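Local coordinates for protein subtilase cytotoxin subunit A (Escherichia coli, PDB 2IY9) that cleaves the endoplasmic reticulum chaperone BiP of host cells as the serine protease subunit of the AB5 subtilase cytotoxin, provoking ER stress and eventual cell death, at residues S279-L282 with A283-S287; T91-A94 with S95-A98; V137-A140 with P141-K145. All coordinates share one frame; numbering follows the deposited sequence.

Contact 1: S279-L282 with A283-S287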
loop_
_atom_site.group_PDB
_atom_site.type_symbol
_atom_site.label_atom_id
_atom_site.label_comp_id
_atom_site.label_asym_id
_atom_site.label_seq_id
_atom_site.Cartn_x
_atom_site.Cartn_y
_atom_site.Cartn_z
ATOM N N SER A 279 -2.223 -2.597 2.401
ATOM C CA SER A 279 -1.030 -3.422 2.585
ATOM C C SER A 279 -1.055 -4.194 3.892
ATOM O O SER A 279 -0.635 -5.345 3.925
ATOM C CB SER A 279 0.248 -2.577 2.516
ATOM O OG SER A 279 0.488 -2.154 1.186
ATOM N N GLY A 280 -1.544 -3.568 4.966
ATOM C CA GLY A 280 -1.657 -4.281 6.251
ATOM C C GLY A 280 -2.643 -5.438 6.190
ATOM O O GLY A 280 -2.415 -6.495 6.786
ATOM N N VAL A 281 -3.738 -5.245 5.465
ATOM C CA VAL A 281 -4.741 -6.302 5.299
ATOM C C VAL A 281 -4.134 -7.438 4.469
ATOM O O VAL A 281 -4.242 -8.594 4.837
ATOM C CB VAL A 281 -6.052 -5.775 4.666
ATOM C CG1 VAL A 281 -7.043 -6.933 4.397
ATOM C CG2 VAL A 281 -6.686 -4.691 5.568
ATOM N N LEU A 282 -3.475 -7.104 3.367
ATOM C CA LEU A 282 -2.804 -8.129 2.577
ATOM C C LEU A 282 -1.730 -8.864 3.390
ATOM O O LEU A 282 -1.584 -10.085 3.261
ATOM C CB LEU A 282 -2.227 -7.549 1.288
ATOM C CG LEU A 282 -3.202 -7.241 0.149
ATOM C CD1 LEU A 282 -2.522 -6.255 -0.838
ATOM C CD2 LEU A 282 -3.652 -8.499 -0.577
ATOM N N ALA A 283 -1.012 -8.138 4.244
ATOM C CA ALA A 283 -0.019 -8.763 5.139
ATOM C C ALA A 283 -0.672 -9.812 6.042
ATOM O O ALA A 283 -0.155 -10.927 6.184
ATOM C CB ALA A 283 0.704 -7.713 5.973
ATOM N N ALA A 284 -1.806 -9.445 6.637
ATOM C CA ALA A 284 -2.570 -10.327 7.508
ATOM C C ALA A 284 -3.013 -11.592 6.772
ATOM O O ALA A 284 -2.894 -12.693 7.297
ATOM C CB ALA A 284 -3.774 -9.587 8.081
ATOM N N MET A 285 -3.524 -11.427 5.551
ATOM C CA MET A 285 -3.885 -12.562 4.707
ATOM C C MET A 285 -2.685 -13.474 4.425
ATOM O O MET A 285 -2.782 -14.705 4.559
ATOM C CB MET A 285 -4.468 -12.071 3.390
ATOM C CG MET A 285 -5.730 -11.237 3.543
ATOM S SD MET A 285 -6.174 -10.364 2.041
ATOM C CE MET A 285 -6.598 -11.667 0.900
ATOM N N THR A 286 -1.548 -12.874 4.073
ATOM C CA THR A 286 -0.368 -13.662 3.666
ATOM C C THR A 286 0.132 -14.571 4.786
ATOM O O THR A 286 0.691 -15.640 4.520
ATOM C CB THR A 286 0.807 -12.783 3.201
ATOM O OG1 THR A 286 1.294 -12.024 4.309
ATOM C CG2 THR A 286 0.399 -11.847 2.070
ATOM N N SER A 287 -0.073 -14.145 6.036
ATOM C CA SER A 287 0.298 -14.958 7.195
ATOM C C SER A 287 -0.297 -16.368 7.095
ATOM O O SER A 287 0.338 -17.341 7.522
ATOM C CB SER A 287 -0.114 -14.280 8.511
ATOM O OG SER A 287 -1.507 -14.418 8.801
#
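The carbonyl oxygen of Ala-283, a residue whose own N is hydrogen-bonded to Ser-279 O at 2.8 Å, is gripped by two donors from the next turn. Thr-286 OG1 donates to Ala-283 O over 2.6 Å, and the backbone N of Ser-287 reaches the same oxygen over 3.2 Å, from the same face of the carbonyl plane. This is an alpha-helical stretch of helix 271-288, the buried helix that in subtilases begins at the catalytic serine, here probably Ser-272. The threonine can make its bond because OG1 sits between the backbone N and the carbonyl carbon (chi1 66°), which turns it back along the helix. Ser-287 repeats the device one step on, its OG donating to Ala-284 O, so that two hydroxyls of buried residues are turned onto the main chain; Ser-287 OG has a second partner in Asp-41 N. Ser-279 OG bonds to the side chain of Asn-148, on strand 147-149 of the central sheet.

On the flank facing helices 294-304 and 323-331, Met-285 lies across the preceding turn. The four i to i+4 backbone bonds running from residues 279-282 to 283-286 set the spacing that places it over Val-281 O, with CG 3.3 Å from that oxygen. The side chain of Leu-282 crosses that of Met-285 at an angle. The sulfur touches two apolar branches that lie roughly at right angles as seen from it: Met-285 SD comes 4.1 Å from Leu-282 CD2 and 4.3 Å from Val-281 CG1.

Contact 2: T91-A94 with S95-A98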
loop_
_atom_site.group_PDB
_atom_site.type_symbol
_atom_site.label_atom_id
_atom_site.label_comp_id
_atom_site.label_asym_id
_atom_site.label_seq_id
_atom_site.Cartn_x
_atom_site.Cartn_y
_atom_site.Cartn_z
ATOM N N THR A 91 8.097 6.486 7.824
ATOM C CA THR A 91 7.769 6.089 9.208
ATOM C C THR A 91 6.250 6.049 9.426
ATOM O O THR A 91 5.717 5.113 10.031
ATOM C CB THR A 91 8.417 7.046 10.257
ATOM O OG1 THR A 91 9.820 7.171 9.998
ATOM C CG2 THR A 91 8.225 6.524 11.678
ATOM N N ALA A 92 5.562 7.077 8.931
ATOM C CA ALA A 92 4.108 7.134 8.987
ATOM C C ALA A 92 3.470 5.873 8.378
ATOM O O ALA A 92 2.623 5.239 9.004
ATOM C CB ALA A 92 3.604 8.386 8.286
ATOM N N MET A 93 3.892 5.519 7.163
ATOM C CA MET A 93 3.311 4.378 6.438
ATOM C C MET A 93 3.583 3.060 7.147
ATOM O O MET A 93 2.659 2.259 7.367
ATOM C CB MET A 93 3.811 4.336 4.992
ATOM C CG MET A 93 3.534 5.636 4.187
ATOM S SD MET A 93 1.789 6.074 4.117
ATOM C CE MET A 93 1.697 7.516 5.164
ATOM N N ALA A 94 4.846 2.865 7.526
ATOM C CA ALA A 94 5.276 1.720 8.314
ATOM C C ALA A 94 4.437 1.593 9.575
ATOM O O ALA A 94 4.027 0.490 9.924
ATOM C CB ALA A 94 6.751 1.815 8.663
ATOM N N SER A 95 4.156 2.718 10.238
ATOM C CA SER A 95 3.371 2.667 11.469
ATOM C C SER A 95 1.951 2.175 11.200
ATOM O O SER A 95 1.434 1.360 11.966
ATOM C CB SER A 95 3.399 3.993 12.242
ATOM O OG SER A 95 2.583 5.004 11.665
ATOM N N LEU A 96 1.336 2.643 10.105
ATOM C CA LEU A 96 -0.035 2.237 9.767
ATOM C C LEU A 96 -0.151 0.739 9.462
ATOM O O LEU A 96 -1.154 0.111 9.792
ATOM C CB LEU A 96 -0.582 3.067 8.599
ATOM C CG LEU A 96 -0.782 4.559 8.883
ATOM C CD1 LEU A 96 -1.176 5.263 7.596
ATOM C CD2 LEU A 96 -1.819 4.816 10.012
ATOM N N ILE A 97 0.896 0.190 8.852
ATOM C CA ILE A 97 0.979 -1.231 8.546
ATOM C C ILE A 97 1.238 -2.063 9.805
ATOM O O ILE A 97 0.567 -3.071 10.038
ATOM C CB ILE A 97 2.079 -1.503 7.498
ATOM C CG1 ILE A 97 1.732 -0.829 6.160
ATOM C CG2 ILE A 97 2.316 -3.024 7.298
ATOM C CD1 ILE A 97 2.935 -0.736 5.230
ATOM N N ALA A 98 2.205 -1.645 10.616
ATOM C CA ALA A 98 2.816 -2.587 11.575
ATOM C C ALA A 98 3.057 -2.132 13.025
ATOM O O ALA A 98 3.558 -2.926 13.842
ATOM C CB ALA A 98 4.113 -3.116 10.976
#
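The peptide carbonyl of Ala-92 is a flat group that receives two donors from 95-98: Leu-96 N, tilted 18° from its plane, and Ser-95 OG, tilted somewhat further. One residue along, Ile-97 N meets Met-93 O in the carbonyl plane. The motif is an alpha helix, the second half of helix 84-98, which in the subtilisin-like fold carries the probable charge-relay histidine, His-89. Here a serine hydroxyl is added to the regular backbone ladder. Ser-95 OG is 2.7 Å from Ala-92 O, shorter than the 3.1 Å between Leu-96 N and the same oxygen. The hydroxyl comes from well off the line of the carbonyl, with a C=O...OG angle of 124°, whereas the amide approaches more nearly head on. A chi1 of 75° turns OG back over the preceding turn; OG donates to Ala-92 O and is also hydrogen-bonded to Leu-259 N, joining the helix to strand 256-259.

Other faces of the helix meet different neighbours. Met-93 reaches the catalytic region, its side chain touching the probable charge-relay residues Asp-52 and Ser-272. Leu-96 leans toward helix 271-288, and Ile-97 packs on Val-48 and Val-50 of the strand that ends at Asp-52. The buried helix therefore carries one probable charge-relay residue and packs through Met-93 against the other two. Within the segment, Ile-97 lies close along the preceding turn, its CG1 3.4 Å and its CD1 3.7 Å from Met-93 O. The methionine sends its own terminal methyl the other way, where Met-93 CE comes to 4.4 Å from Leu-96 CD1.

Contact 3: V137-A140 with P141-K145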
loop_
_atom_site.group_PDB
_atom_site.type_symbol
_atom_site.label_atom_id
_atom_site.label_comp_id
_atom_site.label_asym_id
_atom_site.label_seq_id
_atom_site.Cartn_x
_atom_site.Cartn_y
_atom_site.Cartn_z
ATOM N N VAL A 137 16.738 -14.205 -4.223
ATOM C CA VAL A 137 16.189 -15.549 -4.016
ATOM C C VAL A 137 16.267 -16.011 -2.565
ATOM O O VAL A 137 15.742 -17.074 -2.228
ATOM C CB VAL A 137 16.840 -16.664 -4.918
ATOM C CG1 VAL A 137 16.440 -16.506 -6.370
ATOM C CG2 VAL A 137 18.359 -16.736 -4.740
ATOM N N PHE A 138 16.919 -15.229 -1.710
ATOM C CA PHE A 138 17.066 -15.635 -0.316
ATOM C C PHE A 138 15.930 -15.159 0.590
ATOM O O PHE A 138 15.864 -15.519 1.768
ATOM C CB PHE A 138 18.465 -15.302 0.195
ATOM C CG PHE A 138 19.551 -15.806 -0.716
ATOM C CD1 PHE A 138 19.696 -17.180 -0.949
ATOM C CD2 PHE A 138 20.387 -14.916 -1.387
ATOM C CE1 PHE A 138 20.675 -17.660 -1.812
ATOM C CE2 PHE A 138 21.378 -15.386 -2.254
ATOM C CZ PHE A 138 21.526 -16.751 -2.467
ATOM N N LEU A 139 15.013 -14.388 0.008
ATOM C CA LEU A 139 13.760 -14.035 0.667
ATOM C C LEU A 139 12.826 -15.248 0.735
ATOM O O LEU A 139 12.526 -15.876 -0.285
ATOM C CB LEU A 139 13.069 -12.888 -0.081
ATOM C CG LEU A 139 13.762 -11.528 -0.015
ATOM C CD1 LEU A 139 13.173 -10.543 -1.019
ATOM C CD2 LEU A 139 13.698 -10.986 1.419
ATOM N N ALA A 140 12.386 -15.567 1.947
ATOM C CA ALA A 140 11.464 -16.661 2.185
ATOM C C ALA A 140 10.070 -16.245 1.706
ATOM O O ALA A 140 9.816 -15.043 1.536
ATOM C CB ALA A 140 11.456 -17.014 3.679
ATOM N N PRO A 141 9.155 -17.229 1.504
ATOM C CA PRO A 141 7.787 -16.881 1.118
ATOM C C PRO A 141 7.197 -15.994 2.214
ATOM O O PRO A 141 7.380 -16.281 3.397
ATOM C CB PRO A 141 7.069 -18.237 1.098
ATOM C CG PRO A 141 8.170 -19.250 0.907
ATOM C CD PRO A 141 9.326 -18.684 1.673
ATOM N N GLY A 142 6.532 -14.914 1.837
ATOM C CA GLY A 142 5.982 -13.995 2.840
ATOM C C GLY A 142 6.900 -12.833 3.208
ATOM O O GLY A 142 6.450 -11.875 3.840
ATOM N N GLU A 143 8.179 -12.931 2.838
ATOM C CA GLU A 143 9.134 -11.831 3.022
ATOM C C GLU A 143 9.123 -10.943 1.780
ATOM O O GLU A 143 9.568 -11.361 0.704
ATOM C CB GLU A 143 10.552 -12.355 3.315
ATOM C CG GLU A 143 10.649 -13.197 4.601
ATOM C CD GLU A 143 12.049 -13.729 4.901
ATOM O OE1 GLU A 143 12.922 -13.746 4.000
ATOM O OE2 GLU A 143 12.283 -14.134 6.063
ATOM N N GLU A 144 8.586 -9.730 1.937
ATOM C CA GLU A 144 8.482 -8.741 0.844
ATOM C C GLU A 144 7.633 -9.232 -0.347
ATOM O O GLU A 144 7.887 -8.895 -1.518
ATOM C CB GLU A 144 9.872 -8.242 0.415
ATOM C CG GLU A 144 10.692 -7.663 1.570
ATOM C CD GLU A 144 11.810 -6.757 1.102
ATOM O OE1 GLU A 144 12.981 -7.156 1.220
ATOM O OE2 GLU A 144 11.522 -5.642 0.626
ATOM N N LYS A 145 6.622 -10.039 -0.030
ATOM C CA LYS A 145 5.608 -10.456 -0.994
ATOM C C LYS A 145 4.656 -9.287 -1.269
ATOM O O LYS A 145 4.211 -9.058 -2.415
ATOM C CB LYS A 145 4.813 -11.630 -0.412
ATOM C CG LYS A 145 3.937 -12.370 -1.411
ATOM C CD LYS A 145 3.149 -13.472 -0.720
ATOM C CE LYS A 145 2.395 -14.360 -1.708
ATOM N NZ LYS A 145 3.319 -15.169 -2.584
HETATM O O HOH W 1 15.589 -13.646 3.918
HETATM O O HOH W 2 9.727 -13.898 -1.078
#
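Glu-143 reaches back over Ala-140, spanning a type II beta turn that runs from Ala-140 to Glu-143 with Pro-141 and Gly-142 at its corners. Its CB starts 3.3 Å from Ala-140 O, CG lies farther from that oxygen, and CD passes 3.6 Å from the methyl CB of Ala-140. At the tip, OE1 accepts the N-H of Ala-140 over 2.8 Å, in a nearly straight bond (164°) that meets the oxygen from above the carboxylate plane, 58° out of it. The other oxygen, Glu-143 OE2, stands 3.8 Å from Ala-140 CB. With CG beside the backbone N and the chain extended beyond it (chi2 180°), the carboxylate arrives level with the start of the turn. The backbone answers in the opposite direction, Glu-143 N donating to Ala-140 O, so each residue both gives to and takes from the other.

Two waters extend the network. One donates to OE1 and to Phe-138 O, while another joins Ala-140 O to Glu-143 O. Gly-142 sits at a positive phi, as the third residue of a type II turn commonly does. Beyond the turn, Glu-144 is buried, with its carboxylate in a salt bridge to Arg-115. Leu-139 is packed against both glutamates: its CD2 lies 3.9 Å from Glu-143 OE1 and 3.9 Å from Glu-144 OE1.

How the contacts relate
From the N terminus, contact 2 comes first, then contact 3, then contact 1; they stand in series, so none encloses or crosses another. Contacts 1 and 2 are each about two turns of helix and close no long loop, whereas contact 3 closes a tight turn between helix 125-134 and strand 147-149. The two helices meet directly: Ile-97 CD1 of contact 2 lies 4.2 Å from Ser-279 CB of contact 1, and its CG2 rests near the CA of Gly-280. The far end of contact 1 meets contact 3, where Thr-286 CG2 packs on Lys-145 CD. Helix 271-288 thus bridges the other two, which do not touch each other.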